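Long-range contact in Non-reducing end beta-L-arabinofuranosidase (Bacteroides thetaiotaomicron, PDB 5MQO), which probably acts as a glycoside hydrolase of family GH127 in the breakdown of plant pectin by a gut bacterium: residues E190-I202 with L213-F227. Sequence-based numbering, arbitrary orientation.
Sequences ETYNLGHLMMAGI and LFDAAVKATDFLCHF
G201 lies against L213, F214 and A217 where the helices run closest, its CA 4.3 Å from F214 CA. With no side chain on G201, the A217 methyl sits between the backbones, its CB 3.9 Å from M198 CA. L213 packs against another side of the glycine. Its CG stands anti to the backbone N (chi1 -173°), which brings CD2 to 3.6 Å from G201 CA and sets CD1 against L197 CD1, the side chains crossing at a slant. Cutting this side chain back to an alanine is likely to open a gap beside G201 and leave L197 CD1 without this neighbour. L197 is a knob in the hole formed by L213, A216, A217 and A220, with CD2 3.7 Å from A220 CB. This is a roughly antiparallel helical hairpin in the GH127 catalytic domain, a member of the six-hairpin glycosidase clan. The short segment axes cross at -146° and come within 7.7 Å. No hydrogen bond joins the segments. The T221 hydroxyl donates to A217 O of its own helix, and the M198 side chain crosses that of T221 at about a right angle, its SD 3.4 Å from T221 OG1. M251 of helix 243-255 packs on A217 and T221. Toward T191 the backbones spread, to 7.4 Å between the CA atoms of T191 and L224. L194 CD1 reaches F223 CD2 at 3.5 Å, and L224 CD2 meets both L194 and T191. The partly exposed rings of F223 and F227 border this looser end, where T191 OG1 stands over the centre of one F227 face.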
ATOM      1  N   GLU A 190       8.117  -5.930  26.429  1.00123.51           N
ATOM      2  CA  GLU A 190       8.810  -5.575  25.171  1.00124.88           C
ATOM      3  C   GLU A 190       8.939  -6.779  24.247  1.00117.89           C
ATOM      4  O   GLU A 190      10.009  -7.220  23.842  1.00108.44           O
ATOM      5  CB  GLU A 190      10.134  -4.854  25.447  1.00127.31           C
ATOM      6  CG  GLU A 190       9.928  -3.485  26.111  1.00126.60           C
ATOM      7  CD  GLU A 190       9.047  -2.520  25.300  1.00123.29           C
ATOM      8  OE1 GLU A 190       9.579  -1.497  24.821  1.00115.90           O
ATOM      9  OE2 GLU A 190       7.825  -2.772  25.136  1.00118.70           O
ATOM     10  N   THR A 191       7.747  -7.236  23.903  1.00114.10           N
ATOM     11  CA  THR A 191       7.472  -8.327  23.027  1.00107.52           C
ATOM     12  C   THR A 191       7.115  -7.757  21.629  1.00104.36           C
ATOM     13  O   THR A 191       6.972  -8.513  20.681  1.00102.45           O
ATOM     14  CB  THR A 191       6.313  -9.146  23.676  1.00107.54           C
ATOM     15  OG1 THR A 191       6.406 -10.530  23.333  1.00110.48           O
ATOM     16  CG2 THR A 191       4.927  -8.608  23.316  1.00107.66           C
ATOM     17  N   TYR A 192       6.992  -6.428  21.509  1.00106.06           N
ATOM     18  CA  TYR A 192       6.543  -5.759  20.268  1.00108.49           C
ATOM     19  C   TYR A 192       7.651  -5.779  19.225  1.00100.23           C
ATOM     20  O   TYR A 192       7.403  -5.952  18.026  1.00 95.31           O
ATOM     21  CB  TYR A 192       6.191  -4.270  20.495  1.00119.95           C
ATOM     22  CG  TYR A 192       5.179  -3.923  21.581  1.00132.87           C
ATOM     23  CD1 TYR A 192       3.822  -3.757  21.278  1.00138.11           C
ATOM     24  CD2 TYR A 192       5.589  -3.691  22.909  1.00141.14           C
ATOM     25  CE1 TYR A 192       2.901  -3.410  22.258  1.00143.42           C
ATOM     26  CE2 TYR A 192       4.672  -3.345  23.896  1.00144.73           C
ATOM     27  CZ  TYR A 192       3.336  -3.205  23.568  1.00145.58           C
ATOM     28  OH  TYR A 192       2.448  -2.864  24.555  1.00144.93           O
ATOM     29  N   ASN A 193       8.870  -5.532  19.699  1.00 95.91           N
ATOM     30  CA  ASN A 193      10.068  -5.604  18.876  1.00 93.54           C
ATOM     31  C   ASN A 193      10.315  -6.983  18.283  1.00 89.45           C
ATOM     32  O   ASN A 193      10.820  -7.086  17.178  1.00 90.47           O
ATOM     33  CB  ASN A 193      11.291  -5.152  19.679  1.00 96.45           C
ATOM     34  CG  ASN A 193      11.376  -3.640  19.797  1.00102.46           C
ATOM     35  OD1 ASN A 193      10.412  -2.924  19.510  1.00100.21           O
ATOM     36  ND2 ASN A 193      12.543  -3.142  20.197  1.00106.93           N
ATOM     37  N   LEU A 194       9.956  -8.038  19.006  1.00 86.41           N
ATOM     38  CA  LEU A 194      10.120  -9.397  18.499  1.00 81.41           C
ATOM     39  C   LEU A 194       9.373  -9.679  17.219  1.00 77.30           C
ATOM     40  O   LEU A 194       9.894 -10.369  16.356  1.00 81.03           O
ATOM     41  CB  LEU A 194       9.722 -10.436  19.552  1.00 81.43           C
ATOM     42  CG  LEU A 194      10.690 -10.579  20.731  1.00 81.97           C
ATOM     43  CD1 LEU A 194      10.438 -11.917  21.404  1.00 83.41           C
ATOM     44  CD2 LEU A 194      12.165 -10.469  20.345  1.00 81.16           C
ATOM     45  N   GLY A 195       8.170  -9.154  17.079  1.00 72.91           N
ATOM     46  CA  GLY A 195       7.405  -9.383  15.869  1.00 73.79           C
ATOM     47  C   GLY A 195       8.087  -8.891  14.599  1.00 74.28           C
ATOM     48  O   GLY A 195       7.930  -9.481  13.521  1.00 75.46           O
ATOM     49  N   HIS A 196       8.835  -7.802  14.727  1.00 71.40           N
ATOM     50  CA  HIS A 196       9.532  -7.228  13.611  1.00 71.72           C
ATOM     51  C   HIS A 196      10.794  -7.988  13.315  1.00 72.36           C
ATOM     52  O   HIS A 196      11.193  -8.083  12.154  1.00 79.19           O
ATOM     53  CB  HIS A 196       9.834  -5.768  13.877  1.00 76.08           C
ATOM     54  CG  HIS A 196       8.603  -4.939  13.953  1.00 80.43           C
ATOM     55  ND1 HIS A 196       7.761  -4.778  12.873  1.00 83.12           N
ATOM     56  CD2 HIS A 196       8.039  -4.268  14.981  1.00 82.13           C
ATOM     57  CE1 HIS A 196       6.738  -4.024  13.229  1.00 85.26           C
ATOM     58  NE2 HIS A 196       6.883  -3.701  14.503  1.00 85.89           N
ATOM     59  N   LEU A 197      11.426  -8.541  14.343  1.00 69.60           N
ATOM     60  CA  LEU A 197      12.543  -9.450  14.128  1.00 69.41           C
ATOM     61  C   LEU A 197      12.139 -10.654  13.270  1.00 66.38           C
ATOM     62  O   LEU A 197      12.928 -11.080  12.438  1.00 65.95           O
ATOM     63  CB  LEU A 197      13.145  -9.931  15.452  1.00 70.18           C
ATOM     64  CG  LEU A 197      14.375 -10.839  15.359  1.00 71.65           C
ATOM     65  CD1 LEU A 197      15.601 -10.071  14.905  1.00 72.82           C
ATOM     66  CD2 LEU A 197      14.625 -11.481  16.701  1.00 71.99           C
ATOM     67  N   MET A 198      10.934 -11.188  13.460  1.00 63.23           N
ATOM     68  CA  MET A 198      10.496 -12.317  12.653  1.00 66.73           C
ATOM     69  C   MET A 198      10.577 -11.988  11.155  1.00 65.76           C
ATOM     70  O   MET A 198      11.206 -12.696  10.381  1.00 66.56           O
ATOM     71  CB  MET A 198       9.074 -12.758  12.996  1.00 69.26           C
ATOM     72  CG  MET A 198       8.861 -13.304  14.402  1.00 72.87           C
ATOM     73  SD  MET A 198       7.184 -13.985  14.617  1.00 76.88           S
ATOM     74  CE  MET A 198       6.197 -12.498  14.567  1.00 78.99           C
ATOM     75  N   MET A 199       9.956 -10.903  10.741  1.00 66.38           N
ATOM     76  CA  MET A 199       9.914 -10.602   9.326  1.00 67.82           C
ATOM     77  C   MET A 199      11.286 -10.238   8.781  1.00 64.22           C
ATOM     78  O   MET A 199      11.597 -10.579   7.635  1.00 62.12           O
ATOM     79  CB  MET A 199       8.868  -9.520   8.996  1.00 72.44           C
ATOM     80  CG  MET A 199       7.522 -10.081   8.545  1.00 75.62           C
ATOM     81  SD  MET A 199       7.661 -11.171   7.105  1.00 82.04           S
ATOM     82  CE  MET A 199       6.190 -10.647   6.218  1.00 90.39           C
ATOM     83  N   ALA A 200      12.112  -9.594   9.603  1.00 60.00           N
ATOM     84  CA  ALA A 200      13.470  -9.233   9.178  1.00 59.82           C
ATOM     85  C   ALA A 200      14.296 -10.477   8.868  1.00 57.75           C
ATOM     86  O   ALA A 200      15.060 -10.517   7.896  1.00 57.86           O
ATOM     87  CB  ALA A 200      14.170  -8.376  10.228  1.00 58.96           C
ATOM     88  N   GLY A 201      14.117 -11.488   9.692  1.00 55.29           N
ATOM     89  CA  GLY A 201      14.857 -12.714   9.554  1.00 58.40           C
ATOM     90  C   GLY A 201      14.406 -13.543   8.379  1.00 60.00           C
ATOM     91  O   GLY A 201      15.252 -14.131   7.690  1.00 60.25           O
ATOM     92  N   ILE A 202      13.084 -13.602   8.157  1.00 59.37           N
ATOM     93  CA  ILE A 202      12.522 -14.356   7.024  1.00 59.69           C
ATOM     94  C   ILE A 202      13.033 -13.733   5.710  1.00 60.62           C
ATOM     95  O   ILE A 202      13.573 -14.416   4.841  1.00 59.90           O
ATOM     96  CB  ILE A 202      10.983 -14.320   7.024  1.00 59.53           C
ATOM     97  CG1 ILE A 202      10.413 -15.082   8.202  1.00 60.21           C
ATOM     98  CG2 ILE A 202      10.383 -14.897   5.731  1.00 59.95           C
ATOM     99  CD1 ILE A 202       9.033 -14.559   8.558  1.00 61.14           C
ATOM    100  N   LEU A 213      20.402 -14.683  10.646  1.00 73.44           N
ATOM    101  CA  LEU A 213      19.334 -13.916  11.300  1.00 73.49           C
ATOM    102  C   LEU A 213      18.084 -14.763  11.472  1.00 73.47           C
ATOM    103  O   LEU A 213      17.362 -14.611  12.462  1.00 73.16           O
ATOM    104  CB  LEU A 213      18.971 -12.637  10.527  1.00 73.30           C
ATOM    105  CG  LEU A 213      17.967 -11.717  11.261  1.00 72.06           C
ATOM    106  CD1 LEU A 213      18.469 -11.299  12.632  1.00 71.68           C
ATOM    107  CD2 LEU A 213      17.600 -10.490  10.446  1.00 71.25           C
ATOM    108  N   PHE A 214      17.814 -15.634  10.503  1.00 71.20           N
ATOM    109  CA  PHE A 214      16.648 -16.523  10.570  1.00 69.93           C
ATOM    110  C   PHE A 214      16.543 -17.310  11.877  1.00 69.99           C
ATOM    111  O   PHE A 214      15.474 -17.369  12.496  1.00 69.14           O
ATOM    112  CB  PHE A 214      16.682 -17.500   9.405  1.00 70.46           C
ATOM    113  CG  PHE A 214      15.427 -18.299   9.247  1.00 70.61           C
ATOM    114  CD1 PHE A 214      14.217 -17.666   9.032  1.00 67.79           C
ATOM    115  CD2 PHE A 214      15.455 -19.687   9.306  1.00 72.21           C
ATOM    116  CE1 PHE A 214      13.061 -18.387   8.866  1.00 68.44           C
ATOM    117  CE2 PHE A 214      14.293 -20.421   9.145  1.00 73.65           C
ATOM    118  CZ  PHE A 214      13.090 -19.768   8.915  1.00 71.76           C
ATOM    119  N   ASP A 215      17.660 -17.906  12.295  1.00 72.16           N
ATOM    120  CA  ASP A 215      17.709 -18.663  13.554  1.00 71.55           C
ATOM    121  C   ASP A 215      17.408 -17.756  14.744  1.00 66.20           C
ATOM    122  O   ASP A 215      16.710 -18.163  15.650  1.00 64.18           O
ATOM    123  CB  ASP A 215      19.044 -19.429  13.711  1.00 75.01           C
ATOM    124  CG  ASP A 215      19.186 -20.605  12.697  1.00 77.60           C
ATOM    125  OD1 ASP A 215      18.207 -21.346  12.450  1.00 81.48           O
ATOM    126  OD2 ASP A 215      20.286 -20.808  12.155  1.00 76.20           O
ATOM    127  N   ALA A 216      17.872 -16.513  14.707  1.00 65.38           N
ATOM    128  CA  ALA A 216      17.449 -15.502  15.705  1.00 65.77           C
ATOM    129  C   ALA A 216      15.942 -15.281  15.706  1.00 63.41           C
ATOM    130  O   ALA A 216      15.333 -15.168  16.754  1.00 66.08           O
ATOM    131  CB  ALA A 216      18.168 -14.168  15.510  1.00 65.45           C
ATOM    132  N   ALA A 217      15.349 -15.248  14.530  1.00 62.04           N
ATOM    133  CA  ALA A 217      13.903 -15.118  14.403  1.00 62.10           C
ATOM    134  C   ALA A 217      13.080 -16.363  14.888  1.00 61.57           C
ATOM    135  O   ALA A 217      12.097 -16.185  15.651  1.00 58.68           O
ATOM    136  CB  ALA A 217      13.565 -14.759  12.958  1.00 62.30           C
ATOM    137  N   VAL A 218      13.466 -17.583  14.461  1.00 58.62           N
ATOM    138  CA  VAL A 218      12.797 -18.829  14.916  1.00 61.00           C
ATOM    139  C   VAL A 218      12.751 -18.912  16.469  1.00 64.58           C
ATOM    140  O   VAL A 218      11.751 -19.345  17.060  1.00 65.74           O
ATOM    141  CB  VAL A 218      13.492 -20.136  14.368  1.00 60.31           C
ATOM    142  CG1 VAL A 218      12.889 -21.428  14.956  1.00 57.77           C
ATOM    143  CG2 VAL A 218      13.442 -20.204  12.854  1.00 60.15           C
ATOM    144  N   LYS A 219      13.842 -18.509  17.117  1.00 65.98           N
ATOM    145  CA  LYS A 219      13.891 -18.441  18.574  1.00 67.97           C
ATOM    146  C   LYS A 219      12.947 -17.394  19.161  1.00 64.41           C
ATOM    147  O   LYS A 219      12.269 -17.664  20.151  1.00 63.42           O
ATOM    148  CB  LYS A 219      15.315 -18.172  19.049  1.00 73.07           C
ATOM    149  CG  LYS A 219      16.270 -19.333  18.827  1.00 76.56           C
ATOM    150  CD  LYS A 219      17.607 -18.980  19.436  1.00 81.18           C
ATOM    151  CE  LYS A 219      18.597 -20.109  19.288  1.00 85.26           C
ATOM    152  NZ  LYS A 219      19.685 -19.918  20.284  1.00 88.00           N
ATOM    153  N   ALA A 220      12.904 -16.211  18.548  1.00 62.52           N
ATOM    154  CA  ALA A 220      11.992 -15.134  18.981  1.00 60.99           C
ATOM    155  C   ALA A 220      10.541 -15.593  18.919  1.00 61.05           C
ATOM    156  O   ALA A 220       9.729 -15.320  19.826  1.00 60.27           O
ATOM    157  CB  ALA A 220      12.177 -13.909  18.112  1.00 58.87           C
ATOM    158  N   THR A 221      10.234 -16.298  17.836  1.00 58.28           N
ATOM    159  CA  THR A 221       8.913 -16.850  17.607  1.00 56.22           C
ATOM    160  C   THR A 221       8.541 -17.846  18.702  1.00 55.85           C
ATOM    161  O   THR A 221       7.416 -17.794  19.231  1.00 55.61           O
ATOM    162  CB  THR A 221       8.865 -17.516  16.212  1.00 56.10           C
ATOM    163  OG1 THR A 221       9.255 -16.565  15.210  1.00 52.05           O
ATOM    164  CG2 THR A 221       7.486 -18.088  15.897  1.00 55.58           C
ATOM    165  N   ASP A 222       9.472 -18.748  19.037  1.00 57.18           N
ATOM    166  CA  ASP A 222       9.243 -19.749  20.121  1.00 57.54           C
ATOM    167  C   ASP A 222       8.987 -19.057  21.462  1.00 56.44           C
ATOM    168  O   ASP A 222       8.135 -19.481  22.259  1.00 51.94           O
ATOM    169  CB  ASP A 222      10.406 -20.738  20.225  1.00 57.10           C
ATOM    170  CG  ASP A 222      10.476 -21.705  19.026  1.00 59.75           C
ATOM    171  OD1 ASP A 222       9.427 -22.111  18.490  1.00 59.51           O
ATOM    172  OD2 ASP A 222      11.590 -22.091  18.612  1.00 62.16           O
ATOM    173  N   PHE A 223       9.706 -17.963  21.680  1.00 58.21           N
ATOM    174  CA  PHE A 223       9.498 -17.161  22.858  1.00 62.35           C
ATOM    175  C   PHE A 223       8.073 -16.567  22.927  1.00 64.05           C
ATOM    176  O   PHE A 223       7.443 -16.623  23.975  1.00 65.31           O
ATOM    177  CB  PHE A 223      10.558 -16.065  22.984  1.00 64.20           C
ATOM    178  CG  PHE A 223      10.366 -15.240  24.201  1.00 67.43           C
ATOM    179  CD1 PHE A 223      10.690 -15.763  25.445  1.00 69.73           C
ATOM    180  CD2 PHE A 223       9.756 -13.994  24.125  1.00 67.47           C
ATOM    181  CE1 PHE A 223      10.437 -15.040  26.595  1.00 71.33           C
ATOM    182  CE2 PHE A 223       9.515 -13.268  25.268  1.00 70.36           C
ATOM    183  CZ  PHE A 223       9.854 -13.791  26.511  1.00 70.58           C
ATOM    184  N   LEU A 224       7.578 -16.001  21.827  1.00 66.88           N
ATOM    185  CA  LEU A 224       6.191 -15.555  21.773  1.00 69.69           C
ATOM    186  C   LEU A 224       5.209 -16.693  22.035  1.00 71.73           C
ATOM    187  O   LEU A 224       4.232 -16.487  22.745  1.00 74.37           O
ATOM    188  CB  LEU A 224       5.834 -14.967  20.422  1.00 73.12           C
ATOM    189  CG  LEU A 224       6.547 -13.731  19.919  1.00 78.14           C
ATOM    190  CD1 LEU A 224       5.868 -13.276  18.631  1.00 78.83           C
ATOM    191  CD2 LEU A 224       6.512 -12.631  20.969  1.00 81.94           C
ATOM    192  N   CYS A 225       5.432 -17.880  21.467  1.00 70.71           N
ATOM    193  CA  CYS A 225       4.503 -18.994  21.724  1.00 72.57           C
ATOM    194  C   CYS A 225       4.415 -19.291  23.224  1.00 73.55           C
ATOM    195  O   CYS A 225       3.343 -19.582  23.745  1.00 72.17           O
ATOM    196  CB  CYS A 225       4.884 -20.261  20.947  1.00 74.01           C
ATOM    197  SG  CYS A 225       5.003 -20.043  19.152  1.00 75.06           S
ATOM    198  N   HIS A 226       5.546 -19.197  23.914  1.00 76.48           N
ATOM    199  CA  HIS A 226       5.585 -19.379  25.354  1.00 78.00           C
ATOM    200  C   HIS A 226       4.860 -18.225  26.039  1.00 76.23           C
ATOM    201  O   HIS A 226       4.055 -18.433  26.944  1.00 75.90           O
ATOM    202  CB  HIS A 226       7.036 -19.476  25.835  1.00 81.63           C
ATOM    203  CG  HIS A 226       7.175 -19.733  27.303  1.00 87.27           C
ATOM    204  ND1 HIS A 226       6.834 -20.941  27.882  1.00 88.31           N
ATOM    205  CD2 HIS A 226       7.614 -18.937  28.312  1.00 87.90           C
ATOM    206  CE1 HIS A 226       7.062 -20.880  29.182  1.00 88.52           C
ATOM    207  NE2 HIS A 226       7.535 -19.676  29.470  1.00 89.23           N
ATOM    208  N   PHE A 227       5.142 -17.012  25.595  1.00 75.03           N
ATOM    209  CA  PHE A 227       4.516 -15.824  26.155  1.00 77.55           C
ATOM    210  C   PHE A 227       2.981 -15.822  26.077  1.00 79.20           C
ATOM    211  O   PHE A 227       2.330 -15.316  26.979  1.00 79.21           O
ATOM    212  CB  PHE A 227       5.067 -14.600  25.450  1.00 80.69           C
ATOM    213  CG  PHE A 227       4.615 -13.308  26.037  1.00 86.33           C
ATOM    214  CD1 PHE A 227       3.388 -12.763  25.684  1.00 88.33           C
ATOM    215  CD2 PHE A 227       5.430 -12.614  26.922  1.00 91.34           C
ATOM    216  CE1 PHE A 227       2.978 -11.562  26.215  1.00 90.24           C
ATOM    217  CE2 PHE A 227       5.019 -11.408  27.467  1.00 93.80           C
ATOM    218  CZ  PHE A 227       3.793 -10.878  27.106  1.00 91.94           C
TER